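Local coordinates for Tll1590 protein (Thermosynechococcus elongatus, PDB 6LDQ) that belongs to the sucrose-phosphate synthases, glycosyltransferases of the GT-B class, and contains a glycosyl transferase 4-like domain, at residues Q6-I11 / Y106-T111; N128-H133 / N166-I171; V170-P175 / G189-I194. All coordinates share one frame; numbering follows the deposited sequence.

Interaction 1 (Q6-I11 / Y106-T111)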
ATOM      1  N   GLN A   6      14.066  -6.178   5.574  1.00 27.22           N
ATOM      2  CA  GLN A   6      13.249  -7.377   5.283  1.00 28.74           C
ATOM      3  C   GLN A   6      11.739  -7.313   5.207  1.00 32.95           C
ATOM      4  O   GLN A   6      11.272  -6.937   4.133  1.00 37.38           O
ATOM      5  CB  GLN A   6      13.880  -8.749   5.532  1.00 30.00           C
ATOM      6  CG  GLN A   6      14.031  -9.252   6.954  1.00 30.00           C
ATOM      7  CD  GLN A   6      14.712 -10.605   6.883  1.00 30.00           C
ATOM      8  OE1 GLN A   6      15.241 -10.965   5.857  1.00 30.00           O
ATOM      9  NE2 GLN A   6      14.711 -11.377   7.956  1.00 30.00           N
ATOM     10  N   PRO A   7      10.986  -7.589   6.281  1.00 26.82           N
ATOM     11  CA  PRO A   7       9.602  -7.891   6.117  1.00 21.33           C
ATOM     12  C   PRO A   7       8.896  -6.631   5.621  1.00 22.98           C
ATOM     13  O   PRO A   7       8.969  -5.690   6.301  1.00 25.67           O
ATOM     14  CB  PRO A   7       9.196  -8.393   7.503  1.00 24.27           C
ATOM     15  CG  PRO A   7      10.104  -7.652   8.423  1.00 22.98           C
ATOM     16  CD  PRO A   7      11.347  -7.297   7.637  1.00 24.55           C
ATOM     17  N   ILE A   8       8.374  -6.664   4.402  1.00 18.72           N
ATOM     18  CA  ILE A   8       7.629  -5.482   3.896  1.00 21.08           C
ATOM     19  C   ILE A   8       6.159  -5.867   3.755  1.00 16.91           C
ATOM     20  O   ILE A   8       5.892  -6.977   3.496  1.00 15.81           O
ATOM     21  CB  ILE A   8       8.187  -4.936   2.579  1.00 17.38           C
ATOM     22  CG1 ILE A   8       7.936  -5.873   1.411  1.00 15.05           C
ATOM     23  CG2 ILE A   8       9.620  -4.479   2.672  1.00 22.31           C
ATOM     24  CD1 ILE A   8       8.365  -5.282   0.133  1.00 24.11           C
ATOM     25  N   ALA A   9       5.287  -4.909   3.973  1.00 14.90           N
ATOM     26  CA  ALA A   9       3.855  -5.101   3.862  1.00 15.95           C
ATOM     27  C   ALA A   9       3.340  -4.220   2.742  1.00 16.10           C
ATOM     28  O   ALA A   9       3.651  -3.022   2.699  1.00 18.84           O
ATOM     29  CB  ALA A   9       3.137  -4.771   5.176  1.00 17.01           C
ATOM     30  N   LEU A  10       2.587  -4.823   1.828  1.00 15.87           N
ATOM     31  CA  LEU A  10       1.777  -4.085   0.867  1.00 17.73           C
ATOM     32  C   LEU A  10       0.334  -4.156   1.352  1.00 16.20           C
ATOM     33  O   LEU A  10      -0.114  -5.193   1.856  1.00 15.78           O
ATOM     34  CB  LEU A  10       1.902  -4.664  -0.548  1.00 16.79           C
ATOM     35  CG  LEU A  10       3.102  -4.291  -1.447  1.00 17.35           C
ATOM     36  CD1 LEU A  10       4.439  -4.356  -0.746  1.00 21.36           C
ATOM     37  CD2 LEU A  10       3.103  -5.131  -2.724  1.00 18.49           C
ATOM     38  N   ILE A  11      -0.383  -3.045   1.240  1.00 14.03           N
ATOM     39  CA  ILE A  11      -1.757  -2.985   1.722  1.00 13.14           C
ATOM     40  C   ILE A  11      -2.656  -2.501   0.594  1.00 16.82           C
ATOM     41  O   ILE A  11      -2.394  -1.450   0.002  1.00 14.72           O
ATOM     42  CB  ILE A  11      -1.902  -2.057   2.940  1.00 18.74           C
ATOM     43  CG1 ILE A  11      -1.179  -2.644   4.144  1.00 15.49           C
ATOM     44  CG2 ILE A  11      -3.376  -1.863   3.288  1.00 13.83           C
ATOM     45  CD1 ILE A  11      -1.019  -1.657   5.256  1.00 19.19           C
ATOM     46  N   TYR A 106       7.207  -4.565  10.213  1.00 19.29           N
ATOM     47  CA  TYR A 106       7.497  -4.106   8.849  1.00 18.89           C
ATOM     48  C   TYR A 106       8.198  -2.754   8.768  1.00 19.00           C
ATOM     49  O   TYR A 106       7.585  -1.715   9.069  1.00 20.17           O
ATOM     50  CB  TYR A 106       6.198  -4.042   8.038  1.00 18.50           C
ATOM     51  CG  TYR A 106       5.395  -5.324   8.058  1.00 15.31           C
ATOM     52  CD1 TYR A 106       5.814  -6.443   7.353  1.00 16.13           C
ATOM     53  CD2 TYR A 106       4.231  -5.421   8.800  1.00 15.39           C
ATOM     54  CE1 TYR A 106       5.084  -7.629   7.372  1.00 13.51           C
ATOM     55  CE2 TYR A 106       3.487  -6.595   8.829  1.00 15.52           C
ATOM     56  CZ  TYR A 106       3.909  -7.694   8.115  1.00 14.76           C
ATOM     57  OH  TYR A 106       3.174  -8.860   8.157  1.00 15.72           O
ATOM     58  N   PRO A 107       9.475  -2.718   8.342  1.00 17.37           N
ATOM     59  CA  PRO A 107      10.164  -1.424   8.176  1.00 18.83           C
ATOM     60  C   PRO A 107       9.668  -0.617   6.995  1.00 15.45           C
ATOM     61  O   PRO A 107       9.988   0.570   6.897  1.00 18.19           O
ATOM     62  CB  PRO A 107      11.641  -1.826   7.971  1.00 19.03           C
ATOM     63  CG  PRO A 107      11.598  -3.281   7.544  1.00 22.92           C
ATOM     64  CD  PRO A 107      10.430  -3.852   8.308  1.00 19.85           C
ATOM     65  N   LEU A 108       8.978  -1.239   6.060  1.00 18.23           N
ATOM     66  CA  LEU A 108       8.420  -0.546   4.913  1.00 18.58           C
ATOM     67  C   LEU A 108       6.998  -1.042   4.745  1.00 21.71           C
ATOM     68  O   LEU A 108       6.719  -2.242   4.869  1.00 17.13           O
ATOM     69  CB  LEU A 108       9.231  -0.794   3.635  1.00 15.06           C
ATOM     70  CG  LEU A 108       8.865  -0.111   2.313  1.00 16.26           C
ATOM     71  CD1 LEU A 108      10.163   0.165   1.525  1.00 19.06           C
ATOM     72  CD2 LEU A 108       7.937  -0.997   1.493  1.00 13.86           C
ATOM     73  N   ILE A 109       6.095  -0.108   4.506  1.00 16.64           N
ATOM     74  CA  ILE A 109       4.707  -0.426   4.226  1.00 15.59           C
ATOM     75  C   ILE A 109       4.318   0.352   2.983  1.00 15.80           C
ATOM     76  O   ILE A 109       4.506   1.569   2.940  1.00 18.41           O
ATOM     77  CB  ILE A 109       3.784  -0.064   5.405  1.00 17.79           C
ATOM     78  CG1 ILE A 109       4.221  -0.790   6.687  1.00 19.14           C
ATOM     79  CG2 ILE A 109       2.358  -0.415   5.053  1.00 17.36           C
ATOM     80  CD1 ILE A 109       3.165  -0.716   7.813  1.00 18.82           C
ATOM     81  N   HIS A 110       3.784  -0.344   1.980  1.00 17.14           N
ATOM     82  CA  HIS A 110       3.439   0.255   0.691  1.00 17.54           C
ATOM     83  C   HIS A 110       1.933   0.120   0.500  1.00 17.55           C
ATOM     84  O   HIS A 110       1.427  -0.988   0.309  1.00 17.37           O
ATOM     85  CB  HIS A 110       4.224  -0.406  -0.450  1.00 20.15           C
ATOM     86  CG  HIS A 110       3.965   0.192  -1.804  1.00 17.59           C
ATOM     87  ND1 HIS A 110       4.616  -0.240  -2.942  1.00 17.09           N
ATOM     88  CD2 HIS A 110       3.117   1.173  -2.204  1.00 16.84           C
ATOM     89  CE1 HIS A 110       4.187   0.454  -3.983  1.00 22.01           C
ATOM     90  NE2 HIS A 110       3.281   1.322  -3.563  1.00 18.97           N
ATOM     91  N   THR A 111       1.230   1.251   0.548  1.00 16.32           N
ATOM     92  CA  THR A 111      -0.224   1.322   0.520  1.00 17.49           C
ATOM     93  C   THR A 111      -0.721   1.607  -0.894  1.00 14.00           C
ATOM     94  O   THR A 111      -0.033   2.253  -1.688  1.00 14.08           O
ATOM     95  CB  THR A 111      -0.702   2.409   1.484  1.00 10.29           C
ATOM     96  OG1 THR A 111       0.007   3.627   1.241  1.00 14.75           O
ATOM     97  CG2 THR A 111      -0.402   1.980   2.896  1.00 18.27           C
TER

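Interaction 2 (N128-H133 / N166-I171)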
ATOM      1  N   ASN A 128       7.346   4.348  13.188  1.00 29.60           N
ATOM      2  CA  ASN A 128       8.391   4.834  12.289  1.00 28.95           C
ATOM      3  C   ASN A 128       8.684   3.749  11.263  1.00 26.62           C
ATOM      4  O   ASN A 128       9.334   2.750  11.578  1.00 24.47           O
ATOM      5  CB  ASN A 128       9.666   5.197  13.055  1.00 25.12           C
ATOM      6  CG  ASN A 128       9.499   6.437  13.914  1.00 33.18           C
ATOM      7  OD1 ASN A 128       8.706   7.326  13.594  1.00 38.08           O
ATOM      8  ND2 ASN A 128      10.235   6.497  15.019  1.00 34.19           N
ATOM      9  N   PHE A 129       8.211   3.952  10.039  1.00 24.74           N
ATOM     10  CA  PHE A 129       8.491   3.056   8.932  1.00 23.33           C
ATOM     11  C   PHE A 129       8.612   3.876   7.656  1.00 25.88           C
ATOM     12  O   PHE A 129       8.195   5.038   7.599  1.00 23.80           O
ATOM     13  CB  PHE A 129       7.408   1.968   8.791  1.00 24.04           C
ATOM     14  CG  PHE A 129       6.004   2.503   8.627  1.00 23.23           C
ATOM     15  CD1 PHE A 129       5.219   2.779   9.730  1.00 20.75           C
ATOM     16  CD2 PHE A 129       5.464   2.706   7.364  1.00 20.59           C
ATOM     17  CE1 PHE A 129       3.909   3.279   9.587  1.00 23.74           C
ATOM     18  CE2 PHE A 129       4.159   3.187   7.210  1.00 24.45           C
ATOM     19  CZ  PHE A 129       3.379   3.472   8.334  1.00 19.18           C
ATOM     20  N   GLN A 130       9.211   3.269   6.634  1.00 26.43           N
ATOM     21  CA  GLN A 130       9.242   3.877   5.310  1.00 23.00           C
ATOM     22  C   GLN A 130       7.896   3.633   4.651  1.00 22.38           C
ATOM     23  O   GLN A 130       7.503   2.481   4.456  1.00 20.32           O
ATOM     24  CB  GLN A 130      10.371   3.290   4.465  1.00 24.48           C
ATOM     25  CG  GLN A 130      11.725   3.274   5.157  1.00 29.63           C
ATOM     26  CD  GLN A 130      12.119   4.634   5.690  1.00 33.44           C
ATOM     27  OE1 GLN A 130      12.025   5.636   4.983  1.00 30.75           O
ATOM     28  NE2 GLN A 130      12.551   4.677   6.949  1.00 37.04           N
ATOM     29  N   TRP A 131       7.185   4.707   4.311  1.00 23.22           N
ATOM     30  CA  TRP A 131       5.819   4.607   3.809  1.00 20.75           C
ATOM     31  C   TRP A 131       5.793   5.061   2.355  1.00 22.52           C
ATOM     32  O   TRP A 131       6.069   6.229   2.059  1.00 19.68           O
ATOM     33  CB  TRP A 131       4.865   5.441   4.668  1.00 19.35           C
ATOM     34  CG  TRP A 131       3.440   5.453   4.196  1.00 19.61           C
ATOM     35  CD1 TRP A 131       2.805   4.491   3.463  1.00 18.54           C
ATOM     36  CD2 TRP A 131       2.467   6.477   4.442  1.00 19.73           C
ATOM     37  NE1 TRP A 131       1.501   4.861   3.224  1.00 19.31           N
ATOM     38  CE2 TRP A 131       1.268   6.075   3.820  1.00 21.34           C
ATOM     39  CE3 TRP A 131       2.493   7.698   5.125  1.00 23.07           C
ATOM     40  CZ2 TRP A 131       0.104   6.851   3.861  1.00 15.15           C
ATOM     41  CZ3 TRP A 131       1.327   8.478   5.145  1.00 18.58           C
ATOM     42  CH2 TRP A 131       0.168   8.046   4.514  1.00 14.56           C
ATOM     43  N   LEU A 132       5.481   4.138   1.452  1.00 20.12           N
ATOM     44  CA  LEU A 132       5.269   4.482   0.056  1.00 20.59           C
ATOM     45  C   LEU A 132       3.802   4.300  -0.282  1.00 18.14           C
ATOM     46  O   LEU A 132       3.143   3.392   0.223  1.00 18.95           O
ATOM     47  CB  LEU A 132       6.092   3.617  -0.892  1.00 21.10           C
ATOM     48  CG  LEU A 132       7.597   3.813  -0.792  1.00 18.84           C
ATOM     49  CD1 LEU A 132       8.112   2.724   0.125  1.00 18.44           C
ATOM     50  CD2 LEU A 132       8.257   3.778  -2.166  1.00 19.93           C
ATOM     51  N   HIS A 133       3.305   5.143  -1.176  1.00 19.73           N
ATOM     52  CA  HIS A 133       1.914   5.038  -1.566  1.00 15.21           C
ATOM     53  C   HIS A 133       1.781   5.151  -3.072  1.00 15.16           C
ATOM     54  O   HIS A 133       2.367   6.047  -3.685  1.00 16.47           O
ATOM     55  CB  HIS A 133       1.059   6.093  -0.894  1.00 15.93           C
ATOM     56  CG  HIS A 133      -0.388   5.829  -1.089  1.00 17.23           C
ATOM     57  ND1 HIS A 133      -1.169   5.227  -0.135  1.00 18.70           N
ATOM     58  CD2 HIS A 133      -1.158   5.938  -2.189  1.00 24.19           C
ATOM     59  CE1 HIS A 133      -2.393   5.070  -0.610  1.00 19.53           C
ATOM     60  NE2 HIS A 133      -2.416   5.507  -1.852  1.00 21.80           N
ATOM     61  N   ASN A 166       2.815  13.414   4.099  1.00 19.85           N
ATOM     62  CA  ASN A 166       3.499  12.650   5.129  1.00 18.62           C
ATOM     63  C   ASN A 166       4.133  11.359   4.642  1.00 19.50           C
ATOM     64  O   ASN A 166       4.972  10.800   5.361  1.00 19.58           O
ATOM     65  CB  ASN A 166       2.530  12.319   6.277  1.00 19.62           C
ATOM     66  CG  ASN A 166       2.182  13.532   7.101  1.00 22.80           C
ATOM     67  OD1 ASN A 166       2.865  13.846   8.077  1.00 31.53           O
ATOM     68  ND2 ASN A 166       1.106  14.224   6.719  1.00 20.22           N
ATOM     69  N   ALA A 167       3.759  10.861   3.469  1.00 17.52           N
ATOM     70  CA  ALA A 167       4.400   9.666   2.943  1.00 18.23           C
ATOM     71  C   ALA A 167       5.792  10.004   2.422  1.00 19.97           C
ATOM     72  O   ALA A 167       6.065  11.125   1.982  1.00 17.68           O
ATOM     73  CB  ALA A 167       3.553   9.049   1.831  1.00 20.23           C
ATOM     74  N   ASP A 168       6.688   9.021   2.479  1.00 15.62           N
ATOM     75  CA  ASP A 168       8.029   9.266   1.963  1.00 20.53           C
ATOM     76  C   ASP A 168       8.019   9.383   0.449  1.00 20.58           C
ATOM     77  O   ASP A 168       8.750  10.205  -0.114  1.00 23.67           O
ATOM     78  CB  ASP A 168       8.981   8.169   2.433  1.00 17.62           C
ATOM     79  CG  ASP A 168       9.024   8.080   3.929  1.00 20.33           C
ATOM     80  OD1 ASP A 168       9.597   8.994   4.559  1.00 26.25           O
ATOM     81  OD2 ASP A 168       8.424   7.139   4.480  1.00 26.85           O
ATOM     82  N   CYS A 169       7.189   8.594  -0.228  1.00 21.66           N
ATOM     83  CA  CYS A 169       7.098   8.716  -1.675  1.00 22.23           C
ATOM     84  C   CYS A 169       5.746   8.243  -2.189  1.00 22.27           C
ATOM     85  O   CYS A 169       5.261   7.181  -1.795  1.00 19.76           O
ATOM     86  CB  CYS A 169       8.209   7.933  -2.377  1.00 21.38           C
ATOM     87  SG  CYS A 169       8.083   8.039  -4.150  1.00 29.05           S
ATOM     88  N   VAL A 170       5.169   9.016  -3.112  1.00 17.76           N
ATOM     89  CA  VAL A 170       3.899   8.667  -3.736  1.00 18.38           C
ATOM     90  C   VAL A 170       4.128   8.305  -5.198  1.00 18.22           C
ATOM     91  O   VAL A 170       4.658   9.115  -5.965  1.00 22.73           O
ATOM     92  CB  VAL A 170       2.879   9.807  -3.619  1.00 21.19           C
ATOM     93  CG1 VAL A 170       1.634   9.433  -4.394  1.00 19.20           C
ATOM     94  CG2 VAL A 170       2.563  10.059  -2.170  1.00 16.14           C
ATOM     95  N   ILE A 171       3.682   7.120  -5.590  1.00 19.46           N
ATOM     96  CA  ILE A 171       3.872   6.601  -6.938  1.00 17.16           C
ATOM     97  C   ILE A 171       2.648   6.938  -7.789  1.00 18.63           C
ATOM     98  O   ILE A 171       1.500   6.716  -7.377  1.00 19.76           O
ATOM     99  CB  ILE A 171       4.138   5.081  -6.891  1.00 16.64           C
ATOM    100  CG1 ILE A 171       5.538   4.833  -6.316  1.00 18.70           C
ATOM    101  CG2 ILE A 171       4.023   4.471  -8.291  1.00 16.91           C
ATOM    102  CD1 ILE A 171       5.598   3.882  -5.149  1.00 25.05           C
TER

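Interaction 3 (V170-P175 / G189-I194)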
ATOM      1  N   VAL A 170       5.169   9.016  -3.112  1.00 17.76           N
ATOM      2  CA  VAL A 170       3.899   8.667  -3.736  1.00 18.38           C
ATOM      3  C   VAL A 170       4.128   8.305  -5.198  1.00 18.22           C
ATOM      4  O   VAL A 170       4.658   9.115  -5.965  1.00 22.73           O
ATOM      5  CB  VAL A 170       2.879   9.807  -3.619  1.00 21.19           C
ATOM      6  CG1 VAL A 170       1.634   9.433  -4.394  1.00 19.20           C
ATOM      7  CG2 VAL A 170       2.563  10.059  -2.170  1.00 16.14           C
ATOM      8  N   ILE A 171       3.682   7.120  -5.590  1.00 19.46           N
ATOM      9  CA  ILE A 171       3.872   6.601  -6.938  1.00 17.16           C
ATOM     10  C   ILE A 171       2.648   6.938  -7.789  1.00 18.63           C
ATOM     11  O   ILE A 171       1.500   6.716  -7.377  1.00 19.76           O
ATOM     12  CB  ILE A 171       4.138   5.081  -6.891  1.00 16.64           C
ATOM     13  CG1 ILE A 171       5.538   4.833  -6.316  1.00 18.70           C
ATOM     14  CG2 ILE A 171       4.023   4.471  -8.291  1.00 16.91           C
ATOM     15  CD1 ILE A 171       5.598   3.882  -5.149  1.00 25.05           C
ATOM     16  N   VAL A 172       2.889   7.539  -8.956  1.00 20.42           N
ATOM     17  CA  VAL A 172       1.854   7.775  -9.957  1.00 16.76           C
ATOM     18  C   VAL A 172       2.085   6.826 -11.120  1.00 17.32           C
ATOM     19  O   VAL A 172       3.226   6.447 -11.416  1.00 22.80           O
ATOM     20  CB  VAL A 172       1.864   9.242 -10.433  1.00 17.54           C
ATOM     21  CG1 VAL A 172       1.369  10.159  -9.317  1.00 16.38           C
ATOM     22  CG2 VAL A 172       3.267   9.637 -10.863  1.00 17.90           C
ATOM     23  N   THR A 173       1.009   6.433 -11.787  1.00 14.80           N
ATOM     24  CA  THR A 173       1.129   5.422 -12.833  1.00 20.79           C
ATOM     25  C   THR A 173       1.043   5.994 -14.240  1.00 21.03           C
ATOM     26  O   THR A 173       1.147   5.237 -15.204  1.00 20.03           O
ATOM     27  CB  THR A 173       0.074   4.317 -12.650  1.00 21.71           C
ATOM     28  OG1 THR A 173      -1.226   4.816 -12.970  1.00 27.99           O
ATOM     29  CG2 THR A 173       0.071   3.807 -11.217  1.00 21.80           C
ATOM     30  N   SER A 174       0.876   7.305 -14.385  1.00 23.68           N
ATOM     31  CA  SER A 174       0.896   7.929 -15.701  1.00 23.41           C
ATOM     32  C   SER A 174       1.084   9.422 -15.512  1.00 22.84           C
ATOM     33  O   SER A 174       0.739   9.956 -14.450  1.00 20.58           O
ATOM     34  CB  SER A 174      -0.398   7.652 -16.477  1.00 28.38           C
ATOM     35  OG  SER A 174      -1.520   8.178 -15.796  1.00 25.28           O
ATOM     36  N   PRO A 175       1.640  10.119 -16.498  1.00 23.61           N
ATOM     37  CA  PRO A 175       1.721  11.579 -16.377  1.00 24.03           C
ATOM     38  C   PRO A 175       0.367  12.224 -16.179  1.00 21.68           C
ATOM     39  O   PRO A 175       0.262  13.209 -15.441  1.00 17.29           O
ATOM     40  CB  PRO A 175       2.369  11.990 -17.701  1.00 30.74           C
ATOM     41  CG  PRO A 175       3.224  10.802 -18.038  1.00 27.03           C
ATOM     42  CD  PRO A 175       2.349   9.638 -17.698  1.00 24.63           C
ATOM     43  N   GLY A 189       4.662  16.936  -1.604  1.00 22.33           N
ATOM     44  CA  GLY A 189       5.116  15.559  -1.599  1.00 18.77           C
ATOM     45  C   GLY A 189       6.020  15.214  -2.773  1.00 23.27           C
ATOM     46  O   GLY A 189       6.177  15.971  -3.735  1.00 20.11           O
ATOM     47  N   GLN A 190       6.629  14.031  -2.679  1.00 20.08           N
ATOM     48  CA  GLN A 190       7.482  13.493  -3.732  1.00 19.50           C
ATOM     49  C   GLN A 190       6.705  12.430  -4.498  1.00 20.35           C
ATOM     50  O   GLN A 190       6.261  11.440  -3.910  1.00 29.82           O
ATOM     51  CB  GLN A 190       8.771  12.906  -3.152  1.00 28.49           C
ATOM     52  CG  GLN A 190      10.023  13.183  -4.006  1.00 34.56           C
ATOM     53  CD  GLN A 190      11.167  12.225  -3.708  1.00 43.86           C
ATOM     54  OE1 GLN A 190      11.039  11.326  -2.874  1.00 42.50           O
ATOM     55  NE2 GLN A 190      12.297  12.413  -4.395  1.00 41.64           N
ATOM     56  N   THR A 191       6.516  12.649  -5.796  1.00 21.14           N
ATOM     57  CA  THR A 191       5.898  11.677  -6.682  1.00 17.89           C
ATOM     58  C   THR A 191       6.960  11.066  -7.590  1.00 22.07           C
ATOM     59  O   THR A 191       7.930  11.728  -7.968  1.00 27.27           O
ATOM     60  CB  THR A 191       4.781  12.310  -7.526  1.00 22.55           C
ATOM     61  OG1 THR A 191       5.209  13.588  -8.027  1.00 26.55           O
ATOM     62  CG2 THR A 191       3.495  12.505  -6.682  1.00 23.61           C
ATOM     63  N   ARG A 192       6.769   9.797  -7.940  1.00 18.81           N
ATOM     64  CA  ARG A 192       7.655   9.106  -8.868  1.00 24.03           C
ATOM     65  C   ARG A 192       6.807   8.343  -9.869  1.00 20.13           C
ATOM     66  O   ARG A 192       5.764   7.795  -9.504  1.00 18.34           O
ATOM     67  CB  ARG A 192       8.592   8.142  -8.135  1.00 22.21           C
ATOM     68  CG  ARG A 192       9.563   8.834  -7.211  1.00 26.71           C
ATOM     69  CD  ARG A 192      10.887   9.091  -7.912  1.00 38.19           C
ATOM     70  NE  ARG A 192      11.578  10.249  -7.350  1.00 45.39           N
ATOM     71  CZ  ARG A 192      12.802  10.629  -7.700  1.00 44.38           C
ATOM     72  NH1 ARG A 192      13.484   9.939  -8.613  1.00 51.30           N
ATOM     73  NH2 ARG A 192      13.349  11.696  -7.133  1.00 51.13           N
ATOM     74  N   LEU A 193       7.266   8.298 -11.120  1.00 16.65           N
ATOM     75  CA  LEU A 193       6.526   7.660 -12.203  1.00 17.46           C
ATOM     76  C   LEU A 193       6.916   6.197 -12.275  1.00 20.93           C
ATOM     77  O   LEU A 193       8.059   5.875 -12.614  1.00 21.50           O
ATOM     78  CB  LEU A 193       6.800   8.339 -13.542  1.00 21.02           C
ATOM     79  CG  LEU A 193       5.986   7.783 -14.707  1.00 21.84           C
ATOM     80  CD1 LEU A 193       4.477   8.023 -14.468  1.00 20.51           C
ATOM     81  CD2 LEU A 193       6.411   8.427 -16.018  1.00 23.88           C
ATOM     82  N   ILE A 194       5.973   5.316 -11.973  1.00 18.83           N
ATOM     83  CA  ILE A 194       6.101   3.893 -12.255  1.00 23.03           C
ATOM     84  C   ILE A 194       4.892   3.474 -13.079  1.00 21.18           C
ATOM     85  O   ILE A 194       3.796   3.286 -12.544  1.00 26.26           O
ATOM     86  CB  ILE A 194       6.219   3.064 -10.966  1.00 20.29           C
ATOM     87  CG1 ILE A 194       7.217   3.706 -10.001  1.00 22.94           C
ATOM     88  CG2 ILE A 194       6.621   1.627 -11.293  1.00 27.40           C
ATOM     89  CD1 ILE A 194       8.648   3.717 -10.489  1.00 26.05           C
TER

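Interaction 1 (Q6-I11 / Y106-T111)
Ala9 binds strand 108-111 through both its N-H and its carbonyl. Its N donates to Leu108 O (3.2 Å), and Ala9 O takes His110 N at 2.8 Å in a bond that is close to straight (164° at the hydrogen). Two residues on, Ile11 N reaches His110 O (2.9 Å). The alternate residues Ile8 and Leu10 bond on the other edge to Asp48 and Phe50 of strand 47-52 and to His46 just before it, so strand 8-11 is held along both its edges. Before this regular pairing, Pro7 O is buried without a hydrogen-bond partner in the model. Its closest neighbours in segment 106-111 are carbon atoms, Pro107 CD (3.1 Å) and Tyr106 CA (3.3 Å).

The Tyr106 ring lies against the same face of the sheet as Ala9, whose CB sits over the ring centre, 3.7 Å from the centroid and 11° off the normal, as a CH-pi contact. The phenol OH is satisfied by Asp48. Further along this face Ile11 CD1 meets Ile109 CG2 (3.6 Å), covered by Phe97 of helix 90-104. Thr111 OG1 is hydrogen-bonded to Trp131 NE1 and, at unusually short range, to His133 ND1. On the other face Ile8 CG2 lies alongside Leu108 CB (3.8 Å), under Tyr211 of helix 200-216, and Leu10 packs on Leu36 and Leu40 of helix 32-42. His110 CG stands anti to the backbone N (chi1 -178°), which leads the ring away from strand 8-11, where ND1 pairs with the Tyr211 hydroxyl and NE2 with Thr134 OG1. Such a parallel pair, packed between helices, is the middle of the Rossmann-like sheet of a GT-B domain.

Interaction 2 (N128-H133 / N166-I171)
Hydrogen bonds between Trp131 and Asp168 open the pairing. Trp131 N points at the Asp168 carboxylate, donating to OD2 at 2.7 Å in a bond of 175°, through the anti lone pair of that oxygen. In return Trp131 O accepts Asp168 N at 2.9 Å, a bent bond of 134°, and a weak one from Cys169 N. With its CG anti to the carbonyl carbon (chi1 -58°), Asp168 brings its carboxylate to the Trp131 N-H, which is thus met by a side chain and not by a strand carbonyl. Regular bonds follow: His133 N to Cys169 O (2.9 Å) and Ile171 N to His133 O (2.6 Å).

The two strands are parallel neighbours joined by a partly unmodelled connection that includes helix 153-166, consistent with a beta-alpha-beta unit of the Rossmann-like sheet, and Ala167 sits where the chain leaves that helix.

Apolar contacts occupy both faces. Ala167 CB lies over the six-membered ring of Trp131, 3.9 Å from its centroid and nearer the ring's edge than its middle, a CH-pi contact; the indole NE1 is bonded to Thr111 OG1. On the opposite face Leu132 CD2 touches Ile171 CD1 (4.0 Å), with Leu214 and Met207 of helix 200-216 packing on Leu132 and Ile171 respectively. The His133 side chain, its ND1 hydrogen-bonded to Thr111 OG1, comes within about 3 Å of a thiocyanate ion, probably from the crystallisation liquor.

Interaction 3 (V170-P175 / G189-I194)
Ile194 sets its CG1 anti to its own carbonyl carbon (chi1 -46°), and this methylene meets Ile171 CG2 at 3.7 Å, the two side chains meeting at a slant. Leu193 has CG anti to the backbone N (chi1 -176°), which carries CD1 back over the turn after strand 169-172, 3.7 Å from Ser174 N and 4.2 Å from Pro175 CD. Ser174 is the N-cap of helix 175-185, so Leu193 packs on the start of the helix that joins the two strands in this beta-alpha-beta unit.

The backbones pair in parallel through four bonds: Val170 N to Gln190 O (2.8 Å), Arg192 N to Val170 O (3.0 Å), Val172 N to Arg192 O (2.9 Å) and Ile194 N to Val172 O (3.0 Å). Val172 also presses a methyl, CG2, against Arg192 O at 3.4 Å. Thr191 faces the same side as Val172, and its hydroxyl is bonded to Glu178 of the connecting helix.

Between the segments the polar bonding is thus carried by main-chain groups, while the side chains add apolar contacts; the pairing itself probably makes little demand on the polarity of the side chains.

All three contacts are parallel pairings in one sheet, whose order here runs 8-11, 108-112, 130-134, 169-172, 191-193. Interactions 1 and 2 are mostly buried; interaction 3, at the outermost strand 191-193, is only partly so, with exposed residues at its margin. Strands 108-112 and 130-134 join the first two contacts, where Pro107 O probably accepts Gln130 N, while Val170 and Ile171 belong to both interactions 2 and 3. Each of the two inner contacts adds an aromatic ring under an alanine methyl, and interaction 2 alone employs a carboxylate as a backbone acceptor. At the edge, ring contacts give way to aliphatic ones. Helix 200-216 packs against all three.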